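Local coordinates for protein glycosyl hydrolase, BNR repeat (PDB 3B7F) that probably acts as a hydrolase, perhaps on glycosidic bonds, and folds as a seven-bladed beta-propeller with BNR repeats, at residues L25-I30 with S380-I385; P122-E127 with R187-L192. All blocks are in the same frame, centred on the assembly; numbering follows the deposited sequence.

Interaction 1 (L25-I30 with S380-I385); sequences LLVATI and SHLPHI
Thr29, Ile30 and His384 carry most of this contact. Thr29 and Ile385 face each other as an antiparallel non-hydrogen-bonded pair, with CA atoms 4.3 Å apart. Just beyond this pair the chains are tied by one backbone bond, from Ile30 N to His384 O at 3.0 Å. It is fairly straight, 160° at the hydrogen, and runs in the carbonyl plane. The same His384 O also takes a CA-H...O contact from Thr29 CA at 3.2 Å.

With chi1 85°, Thr29 holds OG1 between its own backbone N and carbonyl carbon. There OG1 lies 3.5 Å from Pro383 CB, a van der Waals contact; its polar partners are Gly32 O and Lys31 N. The methyl CG2 lies anti to the carbonyl carbon and meets Ile385 CG1 at 4.0 Å. Ile30 uses its short branch: CG2 packs on His384 CB at 3.6 Å and also touches the Pro383 ring. His384 NE2 is hydrogen-bonded to Lys342 NZ. Deeper in, Val27 CG1 rests on Ile385 CG2 at 4.1 Å.

Strand 24-29 lies between strands 32-38 and 385-391 in a four-stranded antiparallel sheet. Strand 385-391, from the C-terminal end, completes the blade formed by strands 24-29, 32-38 and 45-51, the Velcro closure familiar in beta-propellers. Trp34 of strand 32-38 packs on Thr29, Leu382 and Pro383. On the other face, Ala28 meets Ile57 and Ile60 of strand 56-62.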
# COMPACT_ATOMS: atom_id res chain seq x y z
N LEU A 25 1.57 8.71 -12.53
CA LEU A 25 2.00 8.28 -11.19
C LEU A 25 1.59 9.41 -10.27
O LEU A 25 1.83 10.54 -10.58
CB LEU A 25 3.50 8.03 -11.10
CG LEU A 25 4.12 7.00 -12.06
CD1 LEU A 25 5.62 7.02 -11.85
CD2 LEU A 25 3.53 5.57 -11.88
N LEU A 26 0.95 9.07 -9.16
CA LEU A 26 0.42 9.99 -8.16
C LEU A 26 1.36 9.85 -6.99
O LEU A 26 1.35 8.79 -6.36
CB LEU A 26 -1.00 9.58 -7.77
CG LEU A 26 -1.96 9.15 -8.89
CD1 LEU A 26 -3.35 8.77 -8.26
CD2 LEU A 26 -2.09 10.22 -9.95
N VAL A 27 2.13 10.91 -6.69
CA VAL A 27 3.21 10.86 -5.75
C VAL A 27 2.92 11.69 -4.50
O VAL A 27 2.83 12.92 -4.59
CB VAL A 27 4.53 11.39 -6.39
CG1 VAL A 27 5.69 11.23 -5.41
CG2 VAL A 27 4.82 10.70 -7.73
N ALA A 28 2.80 11.01 -3.36
CA ALA A 28 2.51 11.63 -2.08
C ALA A 28 3.80 11.81 -1.33
O ALA A 28 4.57 10.85 -1.19
CB ALA A 28 1.54 10.74 -1.26
N THR A 29 4.07 13.04 -0.88
CA THR A 29 5.28 13.32 -0.11
C THR A 29 4.93 14.10 1.14
O THR A 29 3.83 14.65 1.29
CB THR A 29 6.35 14.14 -0.91
OG1 THR A 29 6.07 15.53 -0.81
CG2 THR A 29 6.45 13.70 -2.37
N ILE A 30 5.92 14.16 2.02
CA ILE A 30 5.84 14.87 3.26
C ILE A 30 5.54 16.38 3.11
O ILE A 30 5.05 16.98 4.08
CB ILE A 30 7.14 14.65 4.08
CG1 ILE A 30 6.92 14.94 5.57
CG2 ILE A 30 8.30 15.46 3.44
CD1 ILE A 30 8.05 14.38 6.50
N SER A 380 13.85 13.35 -9.39
CA SER A 380 14.75 13.42 -8.25
C SER A 380 14.51 14.74 -7.49
O SER A 380 13.80 15.65 -7.95
CB SER A 380 16.22 13.30 -8.68
OG SER A 380 16.62 14.44 -9.40
N HIS A 381 15.10 14.82 -6.31
CA HIS A 381 14.99 16.01 -5.43
C HIS A 381 13.56 16.43 -5.01
O HIS A 381 13.28 17.61 -4.79
CB HIS A 381 15.77 17.17 -6.04
CG HIS A 381 17.21 16.87 -6.26
ND1 HIS A 381 17.76 16.69 -7.51
CD2 HIS A 381 18.24 16.74 -5.38
CE1 HIS A 381 19.05 16.47 -7.39
NE2 HIS A 381 19.37 16.50 -6.11
N LEU A 382 12.66 15.44 -4.90
CA LEU A 382 11.33 15.67 -4.38
C LEU A 382 11.45 15.50 -2.88
O LEU A 382 12.47 14.97 -2.40
CB LEU A 382 10.31 14.67 -4.89
CG LEU A 382 9.99 14.75 -6.38
CD1 LEU A 382 9.04 13.66 -6.70
CD2 LEU A 382 9.41 16.14 -6.74
N PRO A 383 10.45 16.00 -2.13
CA PRO A 383 10.50 15.74 -0.70
C PRO A 383 10.28 14.26 -0.42
O PRO A 383 9.87 13.53 -1.30
CB PRO A 383 9.33 16.58 -0.17
CG PRO A 383 9.16 17.67 -1.22
CD PRO A 383 9.32 16.89 -2.46
N HIS A 384 10.60 13.85 0.80
CA HIS A 384 10.42 12.48 1.31
C HIS A 384 9.13 11.82 0.80
O HIS A 384 8.04 12.24 1.15
CB HIS A 384 10.43 12.61 2.85
CG HIS A 384 10.27 11.33 3.62
ND1 HIS A 384 11.27 10.83 4.44
CD2 HIS A 384 9.22 10.48 3.75
CE1 HIS A 384 10.85 9.72 5.01
NE2 HIS A 384 9.61 9.47 4.60
N ILE A 385 9.26 10.75 -0.00
CA ILE A 385 8.11 10.07 -0.61
C ILE A 385 7.47 8.97 0.27
O ILE A 385 8.14 8.01 0.71
CB ILE A 385 8.48 9.48 -2.02
CG1 ILE A 385 8.96 10.60 -2.98
CG2 ILE A 385 7.31 8.73 -2.63
CD1 ILE A 385 9.84 10.09 -4.25

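Interaction 2 (P122-E127 with R187-L192)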
# COMPACT_ATOMS: atom_id res chain seq x y z
N PRO A 122 -10.63 2.11 -2.98
CA PRO A 122 -11.92 2.29 -3.59
C PRO A 122 -12.69 0.97 -3.49
O PRO A 122 -12.11 -0.13 -3.54
CB PRO A 122 -11.58 2.65 -5.05
CG PRO A 122 -10.19 2.22 -5.26
CD PRO A 122 -9.60 1.82 -3.98
N GLY A 123 -14.00 1.09 -3.30
CA GLY A 123 -14.85 -0.07 -3.18
C GLY A 123 -15.07 -0.88 -4.44
O GLY A 123 -14.45 -0.65 -5.47
N HIS A 124 -16.01 -1.82 -4.30
CA HIS A 124 -16.41 -2.75 -5.33
C HIS A 124 -17.07 -2.04 -6.51
O HIS A 124 -17.66 -0.97 -6.34
CB HIS A 124 -17.37 -3.77 -4.69
CG HIS A 124 -17.60 -4.99 -5.51
ND1 HIS A 124 -18.69 -5.14 -6.34
CD2 HIS A 124 -16.88 -6.13 -5.64
CE1 HIS A 124 -18.62 -6.31 -6.96
NE2 HIS A 124 -17.53 -6.93 -6.54
N ALA A 125 -16.96 -2.65 -7.70
CA ALA A 125 -17.49 -2.15 -8.97
C ALA A 125 -18.99 -1.85 -8.92
O ALA A 125 -19.47 -0.87 -9.52
CB ALA A 125 -17.18 -3.18 -10.11
N SER A 126 -19.72 -2.68 -8.19
CA SER A 126 -21.16 -2.58 -8.02
C SER A 126 -21.58 -1.52 -7.02
O SER A 126 -22.78 -1.32 -6.85
CB SER A 126 -21.72 -3.91 -7.55
OG SER A 126 -21.41 -4.11 -6.18
N GLU A 127 -20.64 -0.87 -6.33
CA GLU A 127 -21.01 0.16 -5.34
C GLU A 127 -20.25 1.45 -5.62
O GLU A 127 -19.48 1.90 -4.77
CB GLU A 127 -20.75 -0.37 -3.93
CG GLU A 127 -21.55 -1.63 -3.60
CD GLU A 127 -21.36 -2.10 -2.18
OE1 GLU A 127 -20.48 -1.58 -1.46
OE2 GLU A 127 -22.11 -3.01 -1.78
N ARG A 187 -14.85 -10.25 -6.29
CA ARG A 187 -15.98 -11.14 -6.42
C ARG A 187 -17.10 -10.87 -5.43
O ARG A 187 -18.20 -11.37 -5.65
CB ARG A 187 -15.52 -12.57 -6.16
CG ARG A 187 -14.48 -13.09 -7.12
CD ARG A 187 -13.91 -14.35 -6.59
NE ARG A 187 -13.15 -14.14 -5.36
CZ ARG A 187 -12.47 -15.08 -4.71
NH1 ARG A 187 -12.41 -16.33 -5.18
NH2 ARG A 187 -11.83 -14.77 -3.60
N ASP A 188 -16.86 -10.10 -4.36
CA ASP A 188 -17.87 -9.91 -3.33
C ASP A 188 -17.56 -8.70 -2.45
O ASP A 188 -16.61 -8.76 -1.68
CB ASP A 188 -17.91 -11.18 -2.46
CG ASP A 188 -18.94 -11.13 -1.33
OD1 ASP A 188 -19.71 -10.15 -1.25
OD2 ASP A 188 -18.97 -12.09 -0.52
N PRO A 189 -18.40 -7.63 -2.49
CA PRO A 189 -18.13 -6.44 -1.64
C PRO A 189 -18.13 -6.68 -0.12
O PRO A 189 -17.60 -5.84 0.63
CB PRO A 189 -19.29 -5.49 -1.98
CG PRO A 189 -20.32 -6.30 -2.60
CD PRO A 189 -19.62 -7.44 -3.29
N LYS A 190 -18.75 -7.78 0.32
CA LYS A 190 -18.81 -8.17 1.72
C LYS A 190 -17.50 -8.78 2.25
O LYS A 190 -17.29 -8.78 3.47
CB LYS A 190 -19.96 -9.18 1.95
CG LYS A 190 -21.39 -8.70 1.62
CD LYS A 190 -22.41 -9.85 1.80
CE LYS A 190 -23.87 -9.44 1.49
N HIS A 191 -16.65 -9.30 1.36
CA HIS A 191 -15.40 -9.94 1.75
C HIS A 191 -14.25 -8.91 1.74
O HIS A 191 -13.79 -8.45 0.67
CB HIS A 191 -15.13 -11.13 0.85
CG HIS A 191 -13.94 -11.95 1.25
ND1 HIS A 191 -13.12 -12.53 0.32
CD2 HIS A 191 -13.42 -12.27 2.46
CE1 HIS A 191 -12.17 -13.21 0.94
NE2 HIS A 191 -12.32 -13.05 2.24
N LEU A 192 -13.81 -8.57 2.96
CA LEU A 192 -12.80 -7.57 3.20
C LEU A 192 -11.64 -8.12 3.98
O LEU A 192 -11.84 -9.00 4.82
CB LEU A 192 -13.41 -6.43 4.04
CG LEU A 192 -14.68 -5.75 3.53
CD1 LEU A 192 -15.13 -4.68 4.52
CD2 LEU A 192 -14.45 -5.17 2.11
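In His124, CG lies anti to the backbone N (chi1 -165°), and chi2 of -97° turns the imidazole so that one face lies against Pro189. The ring of Pro189 packs on that face. Its CD atom sits 3.7 Å from the centroid of the His124 ring and 3° off the ring normal, a CH-pi contact placed over the middle of the face. Pro189 CB adds a second touch on His124 CB, also at 3.7 Å.

Glu127 adds a smaller contact with the proline ring. Its chain is extended beyond CG and meets the proline ring at about a right angle. The carboxylate atom OE2 comes within 3.8 Å of Pro189 CB, as a contact with carbon.

Each loop is shaped by a type I turn, His124 to Glu127 on one side and Asp188 to His191 on the other. In the first, His124 ND1 receives Ser126 N at 3.2 Å, with the donor well out of the ring plane. ND1 also shares a hydrogen bond with Ser126 OG at 2.9 Å. The far nitrogen, NE2, bonds to Pro186 O, just before 187-192. In the second turn, Asp188 OD1 accepts from Lys190 N at 3.0 Å. This is an Asx turn, spanning Pro189.

The contact packs loops of two successive propeller blades, after strands 116-122 and 178-184. No hydrogen bond joins 122-127 to 187-192 directly. The contact works by shape and by CH-pi attraction, while the imidazole nitrogens of His124 and Asp188 OD1 are engaged within the loops or with neighbouring residues. Pro186 O can only accept, which is consistent with a proton on NE2 and ND1 as acceptor. Held by bonds at both nitrogens, which fix its rotation, the histidine offers the proline a flat surface of set orientation.

Interaction 1 closes the ring within one blade; interaction 2 packs two neighbouring blades together. Interaction 1 brings together residues 350 apart, near the two ends of the chain, where strand 24-29 pairs with strand 385-391 inside one sheet. Such closure of the ring by both termini is familiar in beta-propellers. Interaction 2 falls between those segments in sequence. It connects two successive blades at the surface, through the loop joining strands 116-122 and 131-136 and the loop joining strands 178-184 and 192-197. The contacts share no sheet. Their centres are 30 Å apart, on opposite sides of the chain's centre, and their nearest atoms are about 10 Å apart.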